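Local structure of NEQ263 (5BN3) at residues Y102-P107 with I262-G267; A376-K381 with D402-Q407; S194-K199 with R236-L241. The protein forms, together with its partner subunit NeqA, the core complex of an unusual archaeal ATP synthase and contributes to ADP binding. All blocks are in the same frame, centred on the assembly; numbering follows the deposited sequence.

Contact 1 (Y102-P107 with I262-G267); sequences YARKVP and IYERSG
Arg-104 sets CG anti to its carbonyl carbon (chi1 -74°), then runs fully extended to NE, carrying its guanidinium straight to the inverse gamma turn centred on Arg-265; Glu-264, folded back at chi2 (-79°), brings its carboxylate up beside the same group. The guanidinium works with its edge. Arg-104 NH1 gives a fairly straight bond to Ser-266 O at 2.9 Å, reaching a lone pair in the carbonyl plane, while Arg-104 NH2 reaches Glu-264 O at 3.0 Å by a more bent path. These two carbonyls flanking the turn's centre hold the flat group against rotation, and Gly-267 CA lies at the same edge, 3.7 Å from Arg-104 NH1. Glu-264 OE2 sits well out of the guanidinium plane, 3.8 Å from Arg-104 NH2, a long ion pair without a directed N-H; a water joins the two, weakly on the arginine side. Glu-264 OE1 forms a salt bridge with Lys-129, its stronger partner. Ser-266 OG braces the turn by bonding to Tyr-263 O, and Thr-258 of the neighbouring alpha-type chain packs on Arg-104. The contact pins the loop between strands 91-93 and 110-111 to the link from helix 255-263 into strand 267-268, which pairs with strand 273-281.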
loop_
_atom_site.group_PDB
_atom_site.type_symbol
_atom_site.label_atom_id
_atom_site.label_comp_id
_atom_site.label_asym_id
_atom_site.label_seq_id
_atom_site.Cartn_x
_atom_site.Cartn_y
_atom_site.Cartn_z
ATOM N N TYR B 102 -25.936 26.627 20.332
ATOM C CA TYR B 102 -27.127 27.115 21.023
ATOM C C TYR B 102 -27.768 28.245 20.226
ATOM O O TYR B 102 -28.982 28.440 20.269
ATOM C CB TYR B 102 -26.773 27.606 22.433
ATOM C CG TYR B 102 -27.947 28.153 23.222
ATOM C CD1 TYR B 102 -28.849 27.300 23.844
ATOM C CD2 TYR B 102 -28.144 29.521 23.358
ATOM C CE1 TYR B 102 -29.923 27.796 24.569
ATOM C CE2 TYR B 102 -29.215 30.024 24.081
ATOM C CZ TYR B 102 -30.099 29.157 24.683
ATOM O OH TYR B 102 -31.161 29.654 25.402
ATOM N N ALA B 103 -26.941 28.984 19.492
ATOM C CA ALA B 103 -27.408 30.138 18.729
ATOM C C ALA B 103 -27.913 29.770 17.336
ATOM O O ALA B 103 -28.525 30.596 16.658
ATOM C CB ALA B 103 -26.310 31.174 18.626
ATOM N N ARG B 104 -27.652 28.539 16.907
ATOM C CA ARG B 104 -28.067 28.092 15.579
ATOM C C ARG B 104 -29.556 27.789 15.489
ATOM O O ARG B 104 -30.221 27.539 16.496
ATOM C CB ARG B 104 -27.302 26.829 15.168
ATOM C CG ARG B 104 -25.850 27.043 14.783
ATOM C CD ARG B 104 -25.227 25.730 14.317
ATOM N NE ARG B 104 -23.826 25.879 13.933
ATOM C CZ ARG B 104 -23.424 26.243 12.720
ATOM N NH1 ARG B 104 -24.320 26.498 11.777
ATOM N NH2 ARG B 104 -22.132 26.357 12.449
ATOM N N LYS B 105 -30.062 27.814 14.260
ATOM C CA LYS B 105 -31.361 27.241 13.935
ATOM C C LYS B 105 -31.139 26.187 12.857
ATOM O O LYS B 105 -30.396 26.422 11.903
ATOM C CB LYS B 105 -32.317 28.318 13.421
ATOM C CG LYS B 105 -33.638 27.769 12.900
ATOM C CD LYS B 105 -34.499 28.878 12.316
ATOM C CE LYS B 105 -35.674 28.313 11.533
ATOM N NZ LYS B 105 -36.410 29.380 10.799
ATOM N N VAL B 106 -31.763 25.024 13.010
ATOM C CA VAL B 106 -31.625 23.960 12.021
ATOM C C VAL B 106 -32.363 24.330 10.737
ATOM O O VAL B 106 -33.544 24.668 10.780
ATOM C CB VAL B 106 -32.162 22.620 12.556
ATOM C CG1 VAL B 106 -32.005 21.529 11.511
ATOM C CG2 VAL B 106 -31.433 22.232 13.834
ATOM N N PRO B 107 -31.657 24.283 9.592
ATOM C CA PRO B 107 -32.258 24.570 8.284
ATOM C C PRO B 107 -33.513 23.732 8.041
ATOM O O PRO B 107 -33.517 22.538 8.347
ATOM C CB PRO B 107 -31.151 24.176 7.304
ATOM C CG PRO B 107 -29.888 24.450 8.066
ATOM C CD PRO B 107 -30.201 24.064 9.494
ATOM N N ILE B 262 -13.572 25.695 7.880
ATOM C CA ILE B 262 -14.127 26.411 6.741
ATOM C C ILE B 262 -15.604 26.061 6.531
ATOM O O ILE B 262 -16.455 26.949 6.487
ATOM C CB ILE B 262 -13.327 26.095 5.467
ATOM C CG1 ILE B 262 -11.930 26.706 5.567
ATOM C CG2 ILE B 262 -14.029 26.621 4.231
ATOM C CD1 ILE B 262 -11.108 26.474 4.349
ATOM N N TYR B 263 -15.902 24.768 6.406
ATOM C CA TYR B 263 -17.260 24.309 6.104
ATOM C C TYR B 263 -18.289 24.702 7.168
ATOM O O TYR B 263 -19.441 24.991 6.844
ATOM C CB TYR B 263 -17.282 22.788 5.914
ATOM C CG TYR B 263 -16.439 22.263 4.770
ATOM C CD1 TYR B 263 -16.165 23.045 3.656
ATOM C CD2 TYR B 263 -15.925 20.975 4.805
ATOM C CE1 TYR B 263 -15.398 22.553 2.612
ATOM C CE2 TYR B 263 -15.159 20.478 3.768
ATOM C CZ TYR B 263 -14.901 21.270 2.677
ATOM O OH TYR B 263 -14.139 20.768 1.648
ATOM N N GLU B 264 -17.876 24.704 8.432
ATOM C CA GLU B 264 -18.795 24.994 9.537
ATOM C C GLU B 264 -19.080 26.483 9.716
ATOM O O GLU B 264 -19.895 26.868 10.557
ATOM C CB GLU B 264 -18.277 24.388 10.847
ATOM C CG GLU B 264 -18.379 22.868 10.905
ATOM C CD GLU B 264 -19.783 22.378 11.223
ATOM O OE1 GLU B 264 -20.225 21.389 10.598
ATOM O OE2 GLU B 264 -20.442 22.962 12.109
ATOM N N ARG B 265 -18.412 27.318 8.926
ATOM C CA ARG B 265 -18.728 28.744 8.898
ATOM C C ARG B 265 -19.866 28.965 7.910
ATOM O O ARG B 265 -19.731 29.685 6.918
ATOM C CB ARG B 265 -17.497 29.575 8.528
ATOM C CG ARG B 265 -16.394 29.524 9.583
ATOM C CD ARG B 265 -15.146 30.267 9.135
ATOM N NE ARG B 265 -15.276 31.718 9.261
ATOM C CZ ARG B 265 -14.335 32.587 8.903
ATOM N NH1 ARG B 265 -13.192 32.154 8.390
ATOM N NH2 ARG B 265 -14.538 33.887 9.053
ATOM N N SER B 266 -20.988 28.321 8.204
ATOM C CA SER B 266 -22.176 28.359 7.372
ATOM C C SER B 266 -23.348 28.105 8.296
ATOM O O SER B 266 -23.155 27.816 9.479
ATOM C CB SER B 266 -22.114 27.251 6.327
ATOM O OG SER B 266 -22.008 25.983 6.956
ATOM N N GLY B 267 -24.562 28.198 7.769
ATOM C CA GLY B 267 -25.714 27.836 8.564
ATOM C C GLY B 267 -26.810 28.874 8.638
ATOM O O GLY B 267 -26.815 29.866 7.900
HETATM O O HOH W 1 -19.901 24.402 14.055
#

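Contact 2 (A376-K381 with D402-Q407); sequences AELVEK and DSILSQ
On the helix that brings Ile-404 and Gln-407 against Leu-378, the carbonyl oxygen of Asp-402 is gripped twice by Ser-406: its backbone N lies 3.2 Å from Asp-402 O, and its OG, at the same length, comes in from the opposite face of the carbonyl plane. That doubled bond belongs to the outer side of the helix; toward 376-381 the helix offers mainly apolar atoms. Leu-378 and Ile-404 stand nearest each other, with CA atoms 6.4 Å apart, and their side chains lie alongside, pointing contrary ways. Ile-404 has CG2 anti to its backbone N, which sets this branch against Leu-378 CB at 3.5 Å, while its longer branch passes alongside and puts CD1 near the helix backbone, 3.7 Å from Leu-378 O and 4.1 Å from Val-379 CA. The two helices run roughly antiparallel, 149° between their directions with axes 9.8 Å apart, as neighbours in the helical C-terminal domain of V- and A-type ATP synthase subunits; the first widens into a pi-type turn at 379-381. Leu-378 also spends its CD1 on Gln-407, 3.7 Å from that residue's CB, and both methyls of the leucine face Gln-407 OE1. The amide's other end, NE2, makes a weak bond back to Ser-403 OG, one turn earlier. Val-379 also packs on Leu-343 and Tyr-347 of helix 334-356, and Phe-375 packs against Ile-404.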
loop_
_atom_site.group_PDB
_atom_site.type_symbol
_atom_site.label_atom_id
_atom_site.label_comp_id
_atom_site.label_asym_id
_atom_site.label_seq_id
_atom_site.Cartn_x
_atom_site.Cartn_y
_atom_site.Cartn_z
ATOM N N ALA B 376 -35.797 2.630 -14.211
ATOM C CA ALA B 376 -34.452 3.173 -14.078
ATOM C C ALA B 376 -33.954 3.770 -15.389
ATOM O O ALA B 376 -33.242 4.774 -15.389
ATOM C CB ALA B 376 -33.498 2.101 -13.585
ATOM N N GLU B 377 -34.320 3.145 -16.504
ATOM C CA GLU B 377 -33.944 3.651 -17.821
ATOM C C GLU B 377 -34.606 5.000 -18.089
ATOM O O GLU B 377 -33.964 5.932 -18.573
ATOM C CB GLU B 377 -34.337 2.652 -18.914
ATOM C CG GLU B 377 -33.960 3.101 -20.319
ATOM C CD GLU B 377 -34.708 2.346 -21.403
ATOM O OE1 GLU B 377 -35.166 1.213 -21.140
ATOM O OE2 GLU B 377 -34.843 2.890 -22.520
ATOM N N LEU B 378 -35.893 5.096 -17.766
ATOM C CA LEU B 378 -36.664 6.316 -18.002
ATOM C C LEU B 378 -36.309 7.439 -17.024
ATOM O O LEU B 378 -36.371 8.616 -17.380
ATOM C CB LEU B 378 -38.164 6.018 -17.936
ATOM C CG LEU B 378 -38.762 5.092 -18.997
ATOM C CD1 LEU B 378 -40.182 4.703 -18.626
ATOM C CD2 LEU B 378 -38.747 5.765 -20.351
ATOM N N VAL B 379 -35.953 7.076 -15.795
ATOM C CA VAL B 379 -35.502 8.055 -14.809
ATOM C C VAL B 379 -34.286 8.807 -15.343
ATOM O O VAL B 379 -34.213 10.033 -15.265
ATOM C CB VAL B 379 -35.159 7.381 -13.462
ATOM C CG1 VAL B 379 -34.225 8.249 -12.638
ATOM C CG2 VAL B 379 -36.425 7.085 -12.680
ATOM N N GLU B 380 -33.344 8.061 -15.907
ATOM C CA GLU B 380 -32.123 8.654 -16.434
ATOM C C GLU B 380 -32.385 9.470 -17.700
ATOM O O GLU B 380 -31.733 10.487 -17.928
ATOM C CB GLU B 380 -31.074 7.565 -16.692
ATOM C CG GLU B 380 -30.650 6.819 -15.430
ATOM C CD GLU B 380 -29.728 5.645 -15.706
ATOM O OE1 GLU B 380 -29.503 5.319 -16.890
ATOM O OE2 GLU B 380 -29.230 5.044 -14.730
ATOM N N LYS B 381 -33.344 9.030 -18.509
ATOM C CA LYS B 381 -33.620 9.675 -19.794
ATOM C C LYS B 381 -34.559 10.875 -19.708
ATOM O O LYS B 381 -34.416 11.834 -20.465
ATOM C CB LYS B 381 -34.191 8.657 -20.787
ATOM C CG LYS B 381 -33.163 7.702 -21.361
ATOM C CD LYS B 381 -33.824 6.605 -22.183
ATOM C CE LYS B 381 -32.783 5.727 -22.860
ATOM N NZ LYS B 381 -33.384 4.501 -23.452
ATOM N N ASP B 402 -44.723 10.586 -12.071
ATOM C CA ASP B 402 -46.020 9.957 -12.309
ATOM C C ASP B 402 -46.089 9.332 -13.702
ATOM O O ASP B 402 -46.545 8.202 -13.862
ATOM C CB ASP B 402 -47.157 10.975 -12.146
ATOM C CG ASP B 402 -47.371 11.391 -10.702
ATOM O OD1 ASP B 402 -46.978 10.632 -9.789
ATOM O OD2 ASP B 402 -47.948 12.476 -10.481
ATOM N N SER B 403 -45.627 10.072 -14.704
ATOM C CA SER B 403 -45.634 9.598 -16.085
ATOM C C SER B 403 -44.741 8.371 -16.290
ATOM O O SER B 403 -45.128 7.418 -16.969
ATOM C CB SER B 403 -45.202 10.726 -17.023
ATOM O OG SER B 403 -45.156 10.282 -18.365
ATOM N N ILE B 404 -43.553 8.400 -15.693
ATOM C CA ILE B 404 -42.607 7.290 -15.786
ATOM C C ILE B 404 -43.150 6.032 -15.108
ATOM O O ILE B 404 -43.002 4.923 -15.625
ATOM C CB ILE B 404 -41.239 7.667 -15.169
ATOM C CG1 ILE B 404 -40.601 8.820 -15.950
ATOM C CG2 ILE B 404 -40.303 6.478 -15.164
ATOM C CD1 ILE B 404 -39.322 9.349 -15.325
ATOM N N LEU B 405 -43.783 6.211 -13.950
ATOM C CA LEU B 405 -44.382 5.102 -13.210
ATOM C C LEU B 405 -45.434 4.370 -14.044
ATOM O O LEU B 405 -45.524 3.144 -14.004
ATOM C CB LEU B 405 -44.987 5.602 -11.895
ATOM C CG LEU B 405 -43.993 5.889 -10.768
ATOM C CD1 LEU B 405 -44.672 6.544 -9.575
ATOM C CD2 LEU B 405 -43.313 4.603 -10.342
ATOM N N SER B 406 -46.213 5.129 -14.806
ATOM C CA SER B 406 -47.228 4.558 -15.684
ATOM C C SER B 406 -46.597 3.819 -16.861
ATOM O O SER B 406 -46.987 2.691 -17.170
ATOM C CB SER B 406 -48.166 5.654 -16.191
ATOM O OG SER B 406 -48.799 6.316 -15.111
ATOM N N GLN B 407 -45.628 4.458 -17.514
ATOM C CA GLN B 407 -44.917 3.851 -18.638
ATOM C C GLN B 407 -44.236 2.547 -18.237
ATOM O O GLN B 407 -44.126 1.621 -19.039
ATOM C CB GLN B 407 -43.859 4.811 -19.199
ATOM C CG GLN B 407 -44.401 6.089 -19.818
ATOM C CD GLN B 407 -43.335 6.860 -20.583
ATOM O OE1 GLN B 407 -42.693 6.325 -21.487
ATOM N NE2 GLN B 407 -43.141 8.123 -20.217
#

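Contact 3 (S194-K199 with R236-L241); sequences SSPIEK and REISTL
The carboxylate of Glu-237 lies flat beneath the ring of Pro-196, whose CB, CG and CD spread over one face: Pro-196 CG sits almost directly above Glu-237 CD, at 3.7 Å, with CB over OE1. Glu-237 OE1 accepts from a water at 2.9 Å, tilted from the carboxylate plane toward the proline side, and OE2 forms a salt bridge with Arg-351 of the neighbouring alpha-type chain. The same water accepts from Lys-199 NZ at 2.7 Å, bridging two opposite charges whose nearest atoms, Lys-199 NZ and Glu-237 OE1, remain 5.5 Å apart. Lys-199 NZ is also bonded to Ser-194 O, from above its carbonyl plane, and to Ala-192 O. Ile-238 keeps CG1 anti to its carbonyl carbon (chi1 -60°), which sends this branch along the proline; CG1 is 3.8 Å from Pro-196 CB, and CD1 goes on to the start of the helix, 4.1 Å from Ile-197 N. Ser-195 is the N-cap there, its OG taking a weak bond from Ile-197 N. Helix 196-215, packed here against helix 228-241, is the connection in a beta-alpha-beta crossover from strand 185-190 to the parallel strand 220-226, with 156-162 between them, in the P-loop-type nucleotide-binding domain.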
loop_
_atom_site.group_PDB
_atom_site.type_symbol
_atom_site.label_atom_id
_atom_site.label_comp_id
_atom_site.label_asym_id
_atom_site.label_seq_id
_atom_site.Cartn_x
_atom_site.Cartn_y
_atom_site.Cartn_z
ATOM N N SER B 194 -0.145 30.713 -7.555
ATOM C CA SER B 194 0.041 31.660 -6.458
ATOM C C SER B 194 0.658 31.002 -5.223
ATOM O O SER B 194 0.736 29.774 -5.134
ATOM C CB SER B 194 -1.288 32.325 -6.093
ATOM O OG SER B 194 -2.221 31.378 -5.608
ATOM N N SER B 195 1.107 31.827 -4.282
ATOM C CA SER B 195 1.637 31.337 -3.013
ATOM C C SER B 195 0.568 30.533 -2.282
ATOM O O SER B 195 -0.618 30.867 -2.355
ATOM C CB SER B 195 2.092 32.514 -2.144
ATOM O OG SER B 195 2.471 32.082 -0.850
ATOM N N PRO B 196 0.979 29.463 -1.583
ATOM C CA PRO B 196 -0.001 28.638 -0.871
ATOM C C PRO B 196 -0.741 29.411 0.217
ATOM O O PRO B 196 -1.873 29.050 0.534
ATOM C CB PRO B 196 0.852 27.519 -0.254
ATOM C CG PRO B 196 2.242 28.057 -0.229
ATOM C CD PRO B 196 2.350 28.947 -1.431
ATOM N N ILE B 197 -0.123 30.449 0.776
ATOM C CA ILE B 197 -0.788 31.263 1.791
ATOM C C ILE B 197 -1.986 32.032 1.212
ATOM O O ILE B 197 -2.992 32.222 1.895
ATOM C CB ILE B 197 0.203 32.222 2.513
ATOM C CG1 ILE B 197 -0.433 32.830 3.764
ATOM C CG2 ILE B 197 0.675 33.329 1.586
ATOM C CD1 ILE B 197 -0.582 31.855 4.901
ATOM N N GLU B 198 -1.893 32.456 -0.047
ATOM C CA GLU B 198 -3.015 33.144 -0.682
ATOM C C GLU B 198 -4.159 32.169 -0.948
ATOM O O GLU B 198 -5.335 32.526 -0.838
ATOM C CB GLU B 198 -2.593 33.823 -1.991
ATOM C CG GLU B 198 -3.745 34.570 -2.661
ATOM C CD GLU B 198 -3.357 35.288 -3.938
ATOM O OE1 GLU B 198 -2.148 35.395 -4.239
ATOM O OE2 GLU B 198 -4.276 35.753 -4.646
ATOM N N LYS B 199 -3.806 30.937 -1.296
ATOM C CA LYS B 199 -4.804 29.915 -1.588
ATOM C C LYS B 199 -5.641 29.556 -0.362
ATOM O O LYS B 199 -6.861 29.449 -0.453
ATOM C CB LYS B 199 -4.142 28.659 -2.169
ATOM C CG LYS B 199 -3.622 28.823 -3.597
ATOM C CD LYS B 199 -3.285 27.468 -4.217
ATOM C CE LYS B 199 -2.723 27.611 -5.627
ATOM N NZ LYS B 199 -1.283 27.983 -5.638
ATOM N N ARG B 236 -1.198 21.292 2.439
ATOM C CA ARG B 236 -0.126 20.305 2.522
ATOM C C ARG B 236 1.220 20.946 2.221
ATOM O O ARG B 236 2.241 20.587 2.813
ATOM C CB ARG B 236 -0.392 19.157 1.545
ATOM C CG ARG B 236 0.722 18.127 1.471
ATOM C CD ARG B 236 0.321 16.947 0.602
ATOM N NE ARG B 236 0.023 17.350 -0.772
ATOM C CZ ARG B 236 -0.458 16.533 -1.704
ATOM N NH1 ARG B 236 -0.698 15.262 -1.416
ATOM N NH2 ARG B 236 -0.703 16.989 -2.922
ATOM N N GLU B 237 1.219 21.895 1.292
ATOM C CA GLU B 237 2.439 22.596 0.927
ATOM C C GLU B 237 2.997 23.352 2.133
ATOM O O GLU B 237 4.193 23.289 2.423
ATOM C CB GLU B 237 2.167 23.547 -0.236
ATOM C CG GLU B 237 3.407 24.226 -0.762
ATOM C CD GLU B 237 3.166 24.974 -2.053
ATOM O OE1 GLU B 237 2.058 24.863 -2.625
ATOM O OE2 GLU B 237 4.092 25.676 -2.503
ATOM N N ILE B 238 2.112 24.050 2.838
ATOM C CA ILE B 238 2.477 24.785 4.044
ATOM C C ILE B 238 2.875 23.840 5.172
ATOM O O ILE B 238 3.866 24.072 5.866
ATOM C CB ILE B 238 1.315 25.686 4.505
ATOM C CG1 ILE B 238 0.970 26.688 3.403
ATOM C CG2 ILE B 238 1.665 26.406 5.798
ATOM C CD1 ILE B 238 -0.207 27.572 3.718
ATOM N N SER B 239 2.100 22.775 5.350
ATOM C CA SER B 239 2.392 21.780 6.376
ATOM C C SER B 239 3.768 21.150 6.196
ATOM O O SER B 239 4.423 20.810 7.173
ATOM C CB SER B 239 1.323 20.686 6.375
ATOM O OG SER B 239 1.670 19.648 7.271
ATOM N N THR B 240 4.191 20.999 4.943
ATOM C CA THR B 240 5.475 20.384 4.613
ATOM C C THR B 240 6.631 21.383 4.758
ATOM O O THR B 240 7.764 20.995 5.055
ATOM C CB THR B 240 5.453 19.798 3.181
ATOM O OG1 THR B 240 4.337 18.907 3.045
ATOM C CG2 THR B 240 6.725 19.037 2.888
ATOM N N LEU B 241 6.338 22.667 4.568
ATOM C CA LEU B 241 7.335 23.724 4.753
ATOM C C LEU B 241 7.683 23.873 6.231
ATOM O O LEU B 241 8.855 23.951 6.602
ATOM C CB LEU B 241 6.834 25.047 4.175
ATOM C CG LEU B 241 6.900 25.152 2.651
ATOM C CD1 LEU B 241 6.279 26.450 2.177
ATOM C CD2 LEU B 241 8.338 25.048 2.173
HETATM O O HOH W 2 0.355 26.753 -3.944
#

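Coming from the N-terminal sheet, the chain first lays down 102-107, which waits until 262-267 to close contact 1, a loop of 154 intervening residues. Inside it, contact 3 opens at 194-199 and closes at 236-241, wholly nested but not touching, with nearest atoms about 7 Å apart. Contact 3 ties together helices 196-215 and 228-241; contact 1 anchors the loop between strands 91-93 and 110-111 to the end of helix 255-263, the next helix in line. Contact 2 comes later, in series with both, and closes a short loop of 20 residues, joining helices 367-384 and 394-408 of the C-terminal domain. Its centre lies about 49 Å from that of contact 3.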